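Local coordinates for protein flavin-containing monooxygenase (Allium sativum, PDB 6WPU) that probably uses bound FAD and molecular oxygen to oxidise the sulfur of S-allyl-L-cysteine to the sulfoxide in garlic, at residues D312-H322 with P387-G395. Numbering follows the deposited sequence.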
ATOM      1  N   ASP A 312      16.973   0.474  -2.145  1.00 42.09           N
ATOM      2  CA  ASP A 312      17.765   1.657  -2.480  1.00 46.71           C
ATOM      3  C   ASP A 312      16.844   2.685  -3.117  1.00 46.01           C
ATOM      4  O   ASP A 312      16.458   2.528  -4.280  1.00 46.62           O
ATOM      5  CB  ASP A 312      18.916   1.299  -3.422  1.00 54.00           C
ATOM      6  CG  ASP A 312      19.706   2.527  -3.889  1.00 63.39           C
ATOM      7  OD1 ASP A 312      19.763   3.536  -3.141  1.00 57.96           O
ATOM      8  OD2 ASP A 312      20.268   2.475  -5.012  1.00 66.07           O
ATOM      9  N   ASP A 313      16.499   3.733  -2.361  1.00 48.41           N
ATOM     10  CA  ASP A 313      15.616   4.804  -2.834  1.00 45.96           C
ATOM     11  C   ASP A 313      14.337   4.220  -3.429  1.00 44.96           C
ATOM     12  O   ASP A 313      13.957   4.508  -4.565  1.00 42.38           O
ATOM     13  CB  ASP A 313      16.333   5.705  -3.843  1.00 47.47           C
ATOM     14  CG  ASP A 313      15.581   7.022  -4.095  1.00 57.34           C
ATOM     15  OD1 ASP A 313      14.649   7.345  -3.320  1.00 58.04           O
ATOM     16  OD2 ASP A 313      15.918   7.725  -5.077  1.00 60.74           O
ATOM     17  N   ASN A 314      13.719   3.328  -2.659  1.00 44.91           N
ATOM     18  CA  ASN A 314      12.483   2.620  -2.994  1.00 45.57           C
ATOM     19  C   ASN A 314      12.596   1.760  -4.250  1.00 41.94           C
ATOM     20  O   ASN A 314      11.585   1.479  -4.905  1.00 39.16           O
ATOM     21  CB  ASN A 314      11.294   3.584  -3.085  1.00 40.17           C
ATOM     22  CG  ASN A 314      10.612   3.738  -1.751  1.00 38.85           C
ATOM     23  OD1 ASN A 314      11.031   3.114  -0.766  1.00 37.91           O
ATOM     24  ND2 ASN A 314       9.588   4.576  -1.684  1.00 43.38           N
ATOM     25  N   ARG A 315      13.807   1.319  -4.595  1.00 37.86           N
ATOM     26  CA  ARG A 315      13.990   0.210  -5.529  1.00 37.34           C
ATOM     27  C   ARG A 315      14.355  -1.030  -4.712  1.00 41.33           C
ATOM     28  O   ARG A 315      15.412  -1.075  -4.068  1.00 36.49           O
ATOM     29  CB  ARG A 315      15.060   0.513  -6.573  1.00 37.17           C
ATOM     30  CG  ARG A 315      15.485  -0.719  -7.352  1.00 32.83           C
ATOM     31  CD  ARG A 315      16.492  -0.352  -8.424  1.00 39.72           C
ATOM     32  NE  ARG A 315      15.871   0.417  -9.503  1.00 43.93           N
ATOM     33  CZ  ARG A 315      16.530   0.870 -10.563  1.00 47.41           C
ATOM     34  NH1 ARG A 315      17.830   0.653 -10.674  1.00 50.73           N
ATOM     35  NH2 ARG A 315      15.889   1.521 -11.514  1.00 43.09           N
ATOM     36  N   VAL A 316      13.461  -2.010  -4.703  1.00 39.17           N
ATOM     37  CA  VAL A 316      13.688  -3.267  -3.999  1.00 42.68           C
ATOM     38  C   VAL A 316      14.215  -4.294  -4.989  1.00 40.41           C
ATOM     39  O   VAL A 316      13.649  -4.473  -6.073  1.00 39.75           O
ATOM     40  CB  VAL A 316      12.398  -3.784  -3.345  1.00 37.63           C
ATOM     41  CG1 VAL A 316      12.672  -5.112  -2.642  1.00 35.78           C
ATOM     42  CG2 VAL A 316      11.824  -2.771  -2.390  1.00 36.12           C
ATOM     43  N   GLY A 317      15.284  -4.983  -4.623  1.00 46.53           N
ATOM     44  CA  GLY A 317      15.634  -6.184  -5.341  1.00 49.26           C
ATOM     45  C   GLY A 317      17.104  -6.344  -5.655  1.00 47.45           C
ATOM     46  O   GLY A 317      17.973  -6.041  -4.832  1.00 43.73           O
ATOM     47  N   PRO A 318      17.416  -6.805  -6.879  1.00 44.76           N
ATOM     48  CA  PRO A 318      16.514  -7.007  -8.032  1.00 44.91           C
ATOM     49  C   PRO A 318      15.375  -8.030  -7.837  1.00 44.00           C
ATOM     50  O   PRO A 318      15.562  -9.063  -7.174  1.00 45.72           O
ATOM     51  CB  PRO A 318      17.471  -7.473  -9.138  1.00 47.57           C
ATOM     52  CG  PRO A 318      18.667  -8.003  -8.426  1.00 51.81           C
ATOM     53  CD  PRO A 318      18.810  -7.129  -7.215  1.00 46.92           C
ATOM     54  N   LEU A 319      14.196  -7.703  -8.378  1.00 42.53           N
ATOM     55  CA  LEU A 319      13.004  -8.541  -8.263  1.00 40.34           C
ATOM     56  C   LEU A 319      12.438  -8.780  -9.652  1.00 43.50           C
ATOM     57  O   LEU A 319      12.050  -7.830 -10.344  1.00 36.91           O
ATOM     58  CB  LEU A 319      11.933  -7.905  -7.378  1.00 39.30           C
ATOM     59  CG  LEU A 319      12.233  -7.733  -5.890  1.00 39.82           C
ATOM     60  CD1 LEU A 319      11.012  -7.179  -5.177  1.00 34.94           C
ATOM     61  CD2 LEU A 319      12.697  -9.053  -5.282  1.00 35.32           C
ATOM     62  N   TYR A 320      12.387 -10.046 -10.049  1.00 35.13           N
ATOM     63  CA  TYR A 320      11.808 -10.406 -11.330  1.00 38.28           C
ATOM     64  C   TYR A 320      10.300 -10.218 -11.245  1.00 40.67           C
ATOM     65  O   TYR A 320       9.657 -10.764 -10.337  1.00 36.63           O
ATOM     66  CB  TYR A 320      12.183 -11.849 -11.675  1.00 40.90           C
ATOM     67  CG  TYR A 320      11.523 -12.377 -12.914  1.00 40.21           C
ATOM     68  CD1 TYR A 320      11.730 -11.768 -14.163  1.00 36.22           C
ATOM     69  CD2 TYR A 320      10.678 -13.478 -12.843  1.00 38.13           C
ATOM     70  CE1 TYR A 320      11.116 -12.263 -15.308  1.00 49.17           C
ATOM     71  CE2 TYR A 320      10.056 -13.975 -13.974  1.00 41.84           C
ATOM     72  CZ  TYR A 320      10.280 -13.373 -15.202  1.00 47.49           C
ATOM     73  OH  TYR A 320       9.656 -13.891 -16.312  1.00 51.73           O
ATOM     74  N   LYS A 321       9.747  -9.404 -12.155  1.00 39.49           N
ATOM     75  CA  LYS A 321       8.316  -9.072 -12.167  1.00 33.66           C
ATOM     76  C   LYS A 321       7.857  -8.511 -10.817  1.00 36.05           C
ATOM     77  O   LYS A 321       6.705  -8.691 -10.416  1.00 34.44           O
ATOM     78  CB  LYS A 321       7.470 -10.289 -12.563  1.00 36.69           C
ATOM     79  CG  LYS A 321       7.854 -10.920 -13.903  1.00 37.65           C
ATOM     80  CD  LYS A 321       7.852  -9.865 -15.012  1.00 47.48           C
ATOM     81  CE  LYS A 321       8.003 -10.508 -16.382  1.00 54.72           C
ATOM     82  NZ  LYS A 321       8.237  -9.500 -17.440  1.00 56.39           N
ATOM     83  N   HIS A 322       8.767  -7.836 -10.103  1.00 31.73           N
ATOM     84  CA  HIS A 322       8.503  -7.214  -8.801  1.00 34.92           C
ATOM     85  C   HIS A 322       8.233  -8.237  -7.697  1.00 38.87           C
ATOM     86  O   HIS A 322       7.721  -7.873  -6.626  1.00 35.95           O
ATOM     87  CB  HIS A 322       7.329  -6.210  -8.850  1.00 39.05           C
ATOM     88  CG  HIS A 322       7.391  -5.232  -9.988  1.00 45.81           C
ATOM     89  ND1 HIS A 322       8.160  -4.085  -9.950  1.00 45.58           N
ATOM     90  CD2 HIS A 322       6.744  -5.209 -11.179  1.00 44.90           C
ATOM     91  CE1 HIS A 322       8.006  -3.414 -11.078  1.00 42.67           C
ATOM     92  NE2 HIS A 322       7.149  -4.069 -11.839  1.00 45.78           N
ATOM     93  N   PRO A 387      13.375   8.167 -12.495  1.00 54.09           N
ATOM     94  CA  PRO A 387      14.263   7.929 -11.348  1.00 57.17           C
ATOM     95  C   PRO A 387      13.982   6.612 -10.633  1.00 58.51           C
ATOM     96  O   PRO A 387      12.891   6.034 -10.712  1.00 46.42           O
ATOM     97  CB  PRO A 387      13.988   9.116 -10.418  1.00 57.08           C
ATOM     98  CG  PRO A 387      12.681   9.659 -10.845  1.00 61.39           C
ATOM     99  CD  PRO A 387      12.542   9.367 -12.312  1.00 59.07           C
ATOM    100  N   LYS A 388      15.005   6.185  -9.878  1.00 60.95           N
ATOM    101  CA  LYS A 388      14.985   4.925  -9.135  1.00 58.40           C
ATOM    102  C   LYS A 388      13.697   4.736  -8.347  1.00 53.91           C
ATOM    103  O   LYS A 388      13.169   3.620  -8.260  1.00 45.67           O
ATOM    104  CB  LYS A 388      16.178   4.886  -8.176  1.00 62.81           C
ATOM    105  CG  LYS A 388      17.111   3.708  -8.324  1.00 67.09           C
ATOM    106  CD  LYS A 388      18.270   3.815  -7.338  1.00 68.09           C
ATOM    107  CE  LYS A 388      19.604   3.560  -8.030  1.00 71.09           C
ATOM    108  NZ  LYS A 388      20.757   3.915  -7.160  1.00 74.88           N
ATOM    109  N   ARG A 389      13.176   5.812  -7.755  1.00 43.23           N
ATOM    110  CA  ARG A 389      12.120   5.622  -6.769  1.00 41.88           C
ATOM    111  C   ARG A 389      10.780   5.249  -7.391  1.00 36.23           C
ATOM    112  O   ARG A 389       9.863   4.884  -6.651  1.00 35.96           O
ATOM    113  CB  ARG A 389      11.977   6.876  -5.896  1.00 44.47           C
ATOM    114  CG  ARG A 389      11.434   8.118  -6.591  1.00 45.35           C
ATOM    115  CD  ARG A 389      11.448   9.326  -5.622  1.00 52.69           C
ATOM    116  NE  ARG A 389      10.998  10.571  -6.250  1.00 56.82           N
ATOM    117  CZ  ARG A 389      11.729  11.289  -7.102  1.00 61.28           C
ATOM    118  NH1 ARG A 389      12.951  10.884  -7.439  1.00 60.83           N
ATOM    119  NH2 ARG A 389      11.236  12.405  -7.632  1.00 54.84           N
ATOM    120  N   TYR A 390      10.647   5.302  -8.718  1.00 36.49           N
ATOM    121  CA  TYR A 390       9.435   4.857  -9.395  1.00 40.47           C
ATOM    122  C   TYR A 390       9.538   3.426  -9.923  1.00 41.72           C
ATOM    123  O   TYR A 390       8.700   3.019 -10.735  1.00 42.29           O
ATOM    124  CB  TYR A 390       9.085   5.814 -10.540  1.00 38.15           C
ATOM    125  CG  TYR A 390       8.810   7.227 -10.071  1.00 44.99           C
ATOM    126  CD1 TYR A 390       7.811   7.492  -9.148  1.00 48.87           C
ATOM    127  CD2 TYR A 390       9.565   8.290 -10.536  1.00 50.05           C
ATOM    128  CE1 TYR A 390       7.576   8.777  -8.706  1.00 50.61           C
ATOM    129  CE2 TYR A 390       9.330   9.581 -10.100  1.00 54.35           C
ATOM    130  CZ  TYR A 390       8.342   9.816  -9.195  1.00 53.42           C
ATOM    131  OH  TYR A 390       8.127  11.102  -8.773  1.00 57.93           O
ATOM    132  N   THR A 391      10.544   2.660  -9.491  1.00 43.22           N
ATOM    133  CA  THR A 391      10.766   1.333 -10.065  1.00 43.11           C
ATOM    134  C   THR A 391       9.514   0.462  -9.966  1.00 40.64           C
ATOM    135  O   THR A 391       9.189  -0.280 -10.901  1.00 43.42           O
ATOM    136  CB  THR A 391      11.945   0.640  -9.373  1.00 45.68           C
ATOM    137  OG1 THR A 391      13.158   1.356  -9.628  1.00 42.37           O
ATOM    138  CG2 THR A 391      12.117  -0.810  -9.896  1.00 41.43           C
ATOM    139  N   HIS A 392       8.803   0.530  -8.844  1.00 37.14           N
ATOM    140  CA  HIS A 392       7.661  -0.346  -8.602  1.00 34.60           C
ATOM    141  C   HIS A 392       6.334   0.356  -8.812  1.00 39.50           C
ATOM    142  O   HIS A 392       5.282  -0.211  -8.489  1.00 38.47           O
ATOM    143  CB  HIS A 392       7.747  -0.926  -7.191  1.00 30.68           C
ATOM    144  CG  HIS A 392       9.061  -1.577  -6.916  1.00 38.23           C
ATOM    145  ND1 HIS A 392       9.518  -2.657  -7.644  1.00 35.63           N
ATOM    146  CD2 HIS A 392      10.038  -1.275  -6.029  1.00 32.98           C
ATOM    147  CE1 HIS A 392      10.712  -3.004  -7.202  1.00 37.77           C
ATOM    148  NE2 HIS A 392      11.051  -2.179  -6.225  1.00 39.26           N
ATOM    149  N   ASN A 393       6.366   1.584  -9.329  1.00 38.47           N
ATOM    150  CA  ASN A 393       5.170   2.313  -9.727  1.00 38.13           C
ATOM    151  C   ASN A 393       4.712   1.761 -11.067  1.00 41.62           C
ATOM    152  O   ASN A 393       5.416   1.908 -12.069  1.00 46.32           O
ATOM    153  CB  ASN A 393       5.489   3.805  -9.822  1.00 42.26           C
ATOM    154  CG  ASN A 393       4.279   4.652 -10.170  1.00 49.77           C
ATOM    155  OD1 ASN A 393       3.382   4.227 -10.901  1.00 51.27           O
ATOM    156  ND2 ASN A 393       4.256   5.863  -9.652  1.00 52.81           N
ATOM    157  N   ILE A 394       3.539   1.124 -11.103  1.00 40.25           N
ATOM    158  CA  ILE A 394       3.058   0.554 -12.360  1.00 42.50           C
ATOM    159  C   ILE A 394       1.631   1.019 -12.650  1.00 45.20           C
ATOM    160  O   ILE A 394       0.855   0.308 -13.296  1.00 52.67           O
ATOM    161  CB  ILE A 394       3.162  -0.992 -12.357  1.00 48.95           C
ATOM    162  CG1 ILE A 394       2.244  -1.632 -11.319  1.00 41.13           C
ATOM    163  CG2 ILE A 394       4.592  -1.456 -12.054  1.00 49.83           C
ATOM    164  CD1 ILE A 394       2.324  -3.168 -11.316  1.00 43.00           C
ATOM    165  N   GLY A 395       1.290   2.232 -12.212  1.00 53.52           N
ATOM    166  CA  GLY A 395      -0.069   2.725 -12.389  1.00 56.95           C
ATOM    167  C   GLY A 395      -0.544   2.719 -13.833  1.00 60.34           C
ATOM    168  O   GLY A 395      -1.704   2.404 -14.109  1.00 66.23           O
TER
HETATM  169  O   HOH W   1       9.371   2.120  -6.532  1.00 33.90           O
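H392 reaches from the loop 387-395 into the curve of 312-322 and is gripped at both ring nitrogens, an instructive case of a histidine joining a loop to a short strand and the turn that follows it. Its NE2 accepts the backbone N-H of V316 at 2.9 Å, almost exactly in the ring plane and at an angle of 163°. H392 ND1 and H322 ND1 share a hydrogen bond, 3.0 Å apart; the two imidazoles meet rim to rim, their planes at 74°. With CG anti to the carbonyl carbon (chi1 -53°), H392 stands between strand 315-317 and H322. Beside this buried centre, R315 NE points at T391 OG1 (2.9 Å, in the guanidinium plane), while that hydroxyl donates to K388 O at 2.6 Å, fixing its rotation. K388 CG lies over the guanidinium centre, and Y378 supplies a cation-pi partner. A leucine in place of R315 would probably leave T391 OG1 without its N-H donor and strip K388 CG of the flat group beneath it. The outer end is looser: exposed K388 stretches to D312 in a salt bridge, NZ on the syn side of OD2 at 2.6 Å but somewhat out of the carboxylate plane, and D313 runs beside R389, whose CA makes a CA-H...O contact with D313 O at 3.1 Å. Between the two zones, one water donates to N314 O and R389 O and accepts from H392 N. Both nitrogens of the buried H392 ring are thus engaged, which fixes its rotation, while the charged pair sits at the exposed rim.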